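Local coordinates for protein Crov588 (Cafeteriavirus, PDB 6NYR) that is of unknown function but folds as a circular leucine-rich-repeat protein built from successive FNIP repeats, at residues K85-E90 with L102-V107; V107-I112 with F130-V135. All coordinates share one frame; numbering follows the deposited sequence.

Two neighbouring steps of the ring are joined here, and Val107 takes part in the first and begins the second. Contact 1 (85-90 with 102-107) is the more buried: it ties the turn after strand 101-103 to the chain leading into helix 89-93, using a histidine ring nitrogen and a backbone carbonyl as acceptors. Contact 2 (107-112 with 130-135) sets two successive loops side by side in the same direction. It is half core, half surface, with phenylalanines on the inner side and an asparagine, a glutamine and a water on the outer. The centres of contact 1 and contact 2 lie about 10 Å apart. Phe108 of contact 2 packs against His87 and Leu89 of contact 1.

Contact 1 of 2, residues K85-E90 with L102-V107; sequences KNHSLE and LKLGDV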
loop_
_atom_site.group_PDB
_atom_site.type_symbol
_atom_site.label_atom_id
_atom_site.label_comp_id
_atom_site.label_asym_id
_atom_site.label_seq_id
_atom_site.Cartn_x
_atom_site.Cartn_y
_atom_site.Cartn_z
ATOM N N LYS A 85 13.524 19.607 19.042
ATOM C CA LYS A 85 13.209 21.016 19.237
ATOM C C LYS A 85 12.700 21.278 20.649
ATOM O O LYS A 85 11.799 20.589 21.136
ATOM C CB LYS A 85 12.165 21.465 18.215
ATOM C CG LYS A 85 11.738 22.924 18.331
ATOM C CD LYS A 85 12.904 23.875 18.088
ATOM C CE LYS A 85 12.431 25.326 18.015
ATOM N NZ LYS A 85 12.662 26.087 19.278
ATOM N N ASN A 86 13.285 22.278 21.301
ATOM C CA ASN A 86 12.838 22.783 22.591
ATOM C C ASN A 86 12.151 24.130 22.400
ATOM O O ASN A 86 12.190 24.727 21.321
ATOM C CB ASN A 86 14.026 22.918 23.552
ATOM C CG ASN A 86 13.607 22.895 25.010
ATOM O OD1 ASN A 86 12.437 23.088 25.340
ATOM N ND2 ASN A 86 14.569 22.658 25.895
ATOM N N HIS A 87 11.511 24.609 23.466
ATOM C CA HIS A 87 10.933 25.942 23.463
ATOM C C HIS A 87 11.149 26.601 24.820
ATOM O O HIS A 87 11.121 25.947 25.865
ATOM C CB HIS A 87 9.418 25.940 23.169
ATOM C CG HIS A 87 9.056 25.353 21.841
ATOM N ND1 HIS A 87 9.288 26.005 20.648
ATOM C CD2 HIS A 87 8.466 24.179 21.519
ATOM C CE1 HIS A 87 8.869 25.251 19.648
ATOM N NE2 HIS A 87 8.363 24.138 20.150
ATOM N N SER A 88 11.353 27.917 24.791
ATOM C CA SER A 88 11.142 28.765 25.955
ATOM C C SER A 88 9.726 29.334 25.882
ATOM O O SER A 88 9.114 29.386 24.811
ATOM C CB SER A 88 12.162 29.902 26.014
ATOM O OG SER A 88 11.768 30.979 25.190
ATOM N N LEU A 89 9.194 29.741 27.037
ATOM C CA LEU A 89 7.862 30.336 27.040
ATOM C C LEU A 89 7.830 31.644 26.264
ATOM O O LEU A 89 6.806 31.960 25.645
ATOM C CB LEU A 89 7.383 30.541 28.475
ATOM C CG LEU A 89 7.419 29.273 29.337
ATOM C CD1 LEU A 89 7.132 29.587 30.793
ATOM C CD2 LEU A 89 6.439 28.243 28.794
ATOM N N GLU A 90 8.916 32.418 26.302
ATOM C CA GLU A 90 9.044 33.569 25.419
ATOM C C GLU A 90 8.806 33.177 23.966
ATOM O O GLU A 90 8.024 33.820 23.258
ATOM C CB GLU A 90 10.427 34.206 25.581
ATOM C CG GLU A 90 10.709 35.312 24.570
ATOM C CD GLU A 90 11.746 36.310 25.050
ATOM O OE1 GLU A 90 11.543 36.907 26.128
ATOM O OE2 GLU A 90 12.758 36.507 24.345
ATOM N N LEU A 102 -0.625 23.729 15.635
ATOM C CA LEU A 102 0.695 23.725 16.246
ATOM C C LEU A 102 0.983 22.370 16.860
ATOM O O LEU A 102 0.166 21.845 17.621
ATOM C CB LEU A 102 0.788 24.812 17.324
ATOM C CG LEU A 102 1.980 24.789 18.281
ATOM C CD1 LEU A 102 3.278 25.106 17.572
ATOM C CD2 LEU A 102 1.721 25.767 19.436
ATOM N N LYS A 103 2.144 21.817 16.528
ATOM C CA LYS A 103 2.735 20.730 17.294
ATOM C C LYS A 103 4.024 21.243 17.927
ATOM O O LYS A 103 4.930 21.701 17.219
ATOM C CB LYS A 103 3.032 19.495 16.446
ATOM C CG LYS A 103 3.635 18.375 17.293
ATOM C CD LYS A 103 4.136 17.207 16.462
ATOM C CE LYS A 103 4.922 16.222 17.327
ATOM N NZ LYS A 103 6.144 16.834 17.934
ATOM N N LEU A 104 4.098 21.174 19.251
ATOM C CA LEU A 104 5.284 21.597 19.976
ATOM C C LEU A 104 6.421 20.595 19.789
ATOM O O LEU A 104 6.208 19.417 19.488
ATOM C CB LEU A 104 4.967 21.738 21.462
ATOM C CG LEU A 104 3.905 22.778 21.809
ATOM C CD1 LEU A 104 3.460 22.642 23.255
ATOM C CD2 LEU A 104 4.438 24.176 21.532
ATOM N N GLY A 105 7.647 21.089 19.951
ATOM C CA GLY A 105 8.795 20.203 19.955
ATOM C C GLY A 105 8.725 19.198 21.090
ATOM O O GLY A 105 8.081 19.424 22.116
ATOM N N ASP A 106 9.401 18.067 20.898
ATOM C CA ASP A 106 9.306 16.968 21.849
ATOM C C ASP A 106 10.145 17.179 23.100
ATOM O O ASP A 106 9.907 16.498 24.103
ATOM C CB ASP A 106 9.716 15.660 21.168
ATOM C CG ASP A 106 8.724 15.224 20.106
ATOM O OD1 ASP A 106 7.513 15.486 20.270
ATOM O OD2 ASP A 106 9.155 14.625 19.098
ATOM N N VAL A 107 11.116 18.092 23.074
ATOM C CA VAL A 107 11.872 18.368 24.289
ATOM C C VAL A 107 11.063 19.226 25.260
ATOM O O VAL A 107 11.200 19.079 26.480
ATOM C CB VAL A 107 13.208 19.054 23.965
ATOM C CG1 VAL A 107 13.950 19.417 25.251
ATOM C CG2 VAL A 107 14.072 18.172 23.080
#
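His87 and Gly105 make the tight centre of this contact. NE2 of the imidazole accepts the backbone N-H of Gly105 at 3.1 Å, nearly straight at 170°, and the donor lies close to the ring plane, at the ring's edge. With chi1 at -60°, CG of His87 stands anti to its own carbonyl carbon, and the ring swings back toward the turn that follows strand 101-103. Leu104 adds an apolar touch, its CD2 lying 4.0 Å from CD2 of His87, while Tyr81 meets the imidazole edge to face. Having no side chain, Gly105 lets Lys85 O come within 3.3 Å of its CA, in a CA-H...O contact. The same oxygen accepts the N-H of Val107 at 3.2 Å, a more bent bond of 149°.

Toward solvent the side chains meet by van der Waals touches alone. Asn86 and Val107, both partly exposed, cross at about a right angle, with CG1 of the valine 3.4 Å from ND2 of the amide. Valine offers a short branched surface here, and the asparagine turns its OD1 back to the N-H of His87. The buried turn therefore has its N-H groups at Gly105 and Val107 satisfied from the preceding loop. The bond to the imidazole is consistent with an unprotonated NE2, and ND1, weakly bonded to Glu91 OE2, would then probably carry the proton.

Contact 2 of 2, residues V107-I112 with F130-V135; sequences VFNQEI and FNQKIV
With chi1 at -172°, Asn109 sets its amide anti to the backbone N and carries OD1 toward the next loop, where Gln132, bent at chi2 (-60°), folds its own amide back to meet it. Gln132 NE2 donates to Asn109 OD1 at 3.1 Å, the oxygen lying in the glutamine's amide plane. The backbone N of Asn131 reaches the same OD1 at 3.0 Å. These two donors come from opposite faces of the asparagine's plane, gripping the oxygen from both sides. Asn131 repeats the pattern one loop on, its OD1 accepting from Asn153 N and Gln154 NE2.

The backbones of 108-111 and 130-133 run in the same direction, 3° apart, and on the buried side Phe108 and Phe130 lie side by side, CD2 of Phe108 4.0 Å from CD1 of Phe130. Each ring offers a flat apolar surface beneath its own loop, with Gln110 N over the centre of Phe108 and Gln132 N offset toward the rim of Phe130. At the outer side a water oxygen lies 2.8 Å from Gln132 OE1 and donates to it and to Glu111 OE1, while accepting from Lys133 N. The recurrence at Asn131 suggests that neighbouring repeats are probably joined by amides outside and phenylalanines within.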
loop_
_atom_site.group_PDB
_atom_site.type_symbol
_atom_site.label_atom_id
_atom_site.label_comp_id
_atom_site.label_asym_id
_atom_site.label_seq_id
_atom_site.Cartn_x
_atom_site.Cartn_y
_atom_site.Cartn_z
ATOM N N VAL A 107 11.116 18.092 23.074
ATOM C CA VAL A 107 11.872 18.368 24.289
ATOM C C VAL A 107 11.063 19.226 25.260
ATOM O O VAL A 107 11.200 19.079 26.480
ATOM C CB VAL A 107 13.208 19.054 23.965
ATOM C CG1 VAL A 107 13.950 19.417 25.251
ATOM C CG2 VAL A 107 14.072 18.172 23.080
ATOM N N PHE A 108 10.218 20.116 24.747
ATOM C CA PHE A 108 9.545 21.085 25.596
ATOM C C PHE A 108 8.839 20.394 26.753
ATOM O O PHE A 108 8.084 19.439 26.561
ATOM C CB PHE A 108 8.536 21.888 24.784
ATOM C CG PHE A 108 7.825 22.934 25.585
ATOM C CD1 PHE A 108 8.497 24.070 26.004
ATOM C CD2 PHE A 108 6.494 22.788 25.925
ATOM C CE1 PHE A 108 7.855 25.043 26.735
ATOM C CE2 PHE A 108 5.844 23.758 26.660
ATOM C CZ PHE A 108 6.526 24.888 27.069
ATOM N N ASN A 109 9.072 20.902 27.957
ATOM C CA ASN A 109 8.501 20.307 29.154
ATOM C C ASN A 109 8.500 21.327 30.284
ATOM O O ASN A 109 9.071 21.082 31.351
ATOM C CB ASN A 109 9.284 19.055 29.548
ATOM C CG ASN A 109 8.615 18.289 30.662
ATOM O OD1 ASN A 109 7.420 18.450 30.906
ATOM N ND2 ASN A 109 9.380 17.461 31.352
ATOM N N GLN A 110 7.859 22.470 30.051
ATOM C CA GLN A 110 7.710 23.515 31.053
ATOM C C GLN A 110 6.238 23.884 31.161
ATOM O O GLN A 110 5.485 23.790 30.188
ATOM C CB GLN A 110 8.517 24.764 30.713
ATOM C CG GLN A 110 10.010 24.566 30.668
ATOM C CD GLN A 110 10.714 25.746 30.025
ATOM O OE1 GLN A 110 10.652 26.872 30.518
ATOM N NE2 GLN A 110 11.378 25.490 28.906
ATOM N N GLU A 111 5.836 24.322 32.348
ATOM C CA GLU A 111 4.436 24.641 32.594
ATOM C C GLU A 111 4.021 25.837 31.746
ATOM O O GLU A 111 4.620 26.913 31.839
ATOM C CB GLU A 111 4.224 24.912 34.080
ATOM C CG GLU A 111 2.787 25.167 34.464
ATOM C CD GLU A 111 2.554 25.007 35.956
ATOM O OE1 GLU A 111 3.368 24.327 36.619
ATOM O OE2 GLU A 111 1.548 25.547 36.464
ATOM N N ILE A 112 3.015 25.639 30.901
ATOM C CA ILE A 112 2.431 26.720 30.113
ATOM C C ILE A 112 1.340 27.376 30.953
ATOM O O ILE A 112 0.405 26.705 31.399
ATOM C CB ILE A 112 1.859 26.214 28.782
ATOM C CG1 ILE A 112 2.970 25.647 27.901
ATOM C CG2 ILE A 112 1.103 27.337 28.069
ATOM C CD1 ILE A 112 2.462 24.985 26.636
ATOM N N PHE A 130 6.468 16.416 27.046
ATOM C CA PHE A 130 5.663 17.328 27.843
ATOM C C PHE A 130 4.863 16.560 28.886
ATOM O O PHE A 130 4.152 15.604 28.565
ATOM C CB PHE A 130 4.713 18.134 26.963
ATOM C CG PHE A 130 3.798 19.036 27.744
ATOM C CD1 PHE A 130 4.215 20.297 28.128
ATOM C CD2 PHE A 130 2.526 18.621 28.103
ATOM C CE1 PHE A 130 3.382 21.131 28.849
ATOM C CE2 PHE A 130 1.687 19.450 28.826
ATOM C CZ PHE A 130 2.115 20.708 29.198
ATOM N N ASN A 131 4.959 17.006 30.136
ATOM C CA ASN A 131 4.247 16.380 31.240
ATOM C C ASN A 131 4.125 17.382 32.383
ATOM O O ASN A 131 4.597 17.124 33.496
ATOM C CB ASN A 131 4.967 15.117 31.709
ATOM C CG ASN A 131 4.168 14.353 32.743
ATOM O OD1 ASN A 131 2.955 14.533 32.859
ATOM N ND2 ASN A 131 4.841 13.516 33.514
ATOM N N GLN A 132 3.509 18.529 32.103
ATOM C CA GLN A 132 3.314 19.592 33.076
ATOM C C GLN A 132 1.825 19.873 33.246
ATOM O O GLN A 132 1.011 19.602 32.356
ATOM C CB GLN A 132 4.038 20.877 32.654
ATOM C CG GLN A 132 5.540 20.729 32.551
ATOM C CD GLN A 132 6.172 20.324 33.867
ATOM O OE1 GLN A 132 5.763 20.786 34.939
ATOM N NE2 GLN A 132 7.167 19.449 33.797
ATOM N N LYS A 133 1.481 20.445 34.394
ATOM C CA LYS A 133 0.082 20.668 34.729
ATOM C C LYS A 133 -0.523 21.754 33.848
ATOM O O LYS A 133 0.167 22.660 33.369
ATOM C CB LYS A 133 -0.052 21.038 36.207
ATOM C CG LYS A 133 0.632 20.024 37.119
ATOM C CD LYS A 133 0.385 20.276 38.599
ATOM C CE LYS A 133 0.820 19.065 39.430
ATOM N NZ LYS A 133 2.168 18.544 39.038
ATOM N N ILE A 134 -1.826 21.624 33.607
ATOM C CA ILE A 134 -2.585 22.571 32.801
ATOM C C ILE A 134 -3.799 23.003 33.610
ATOM O O ILE A 134 -4.629 22.164 33.983
ATOM C CB ILE A 134 -3.043 21.957 31.471
ATOM C CG1 ILE A 134 -1.865 21.380 30.697
ATOM C CG2 ILE A 134 -3.768 23.007 30.625
ATOM C CD1 ILE A 134 -2.284 20.472 29.559
ATOM N N VAL A 135 -3.910 24.304 33.876
ATOM C CA VAL A 135 -5.038 24.816 34.643
ATOM C C VAL A 135 -5.963 25.639 33.757
ATOM O O VAL A 135 -5.859 25.606 32.527
ATOM C CB VAL A 135 -4.543 25.648 35.842
ATOM C CG1 VAL A 135 -3.745 24.770 36.799
ATOM C CG2 VAL A 135 -3.697 26.829 35.366
HETATM O O HOH W 1 3.279 21.251 36.039
#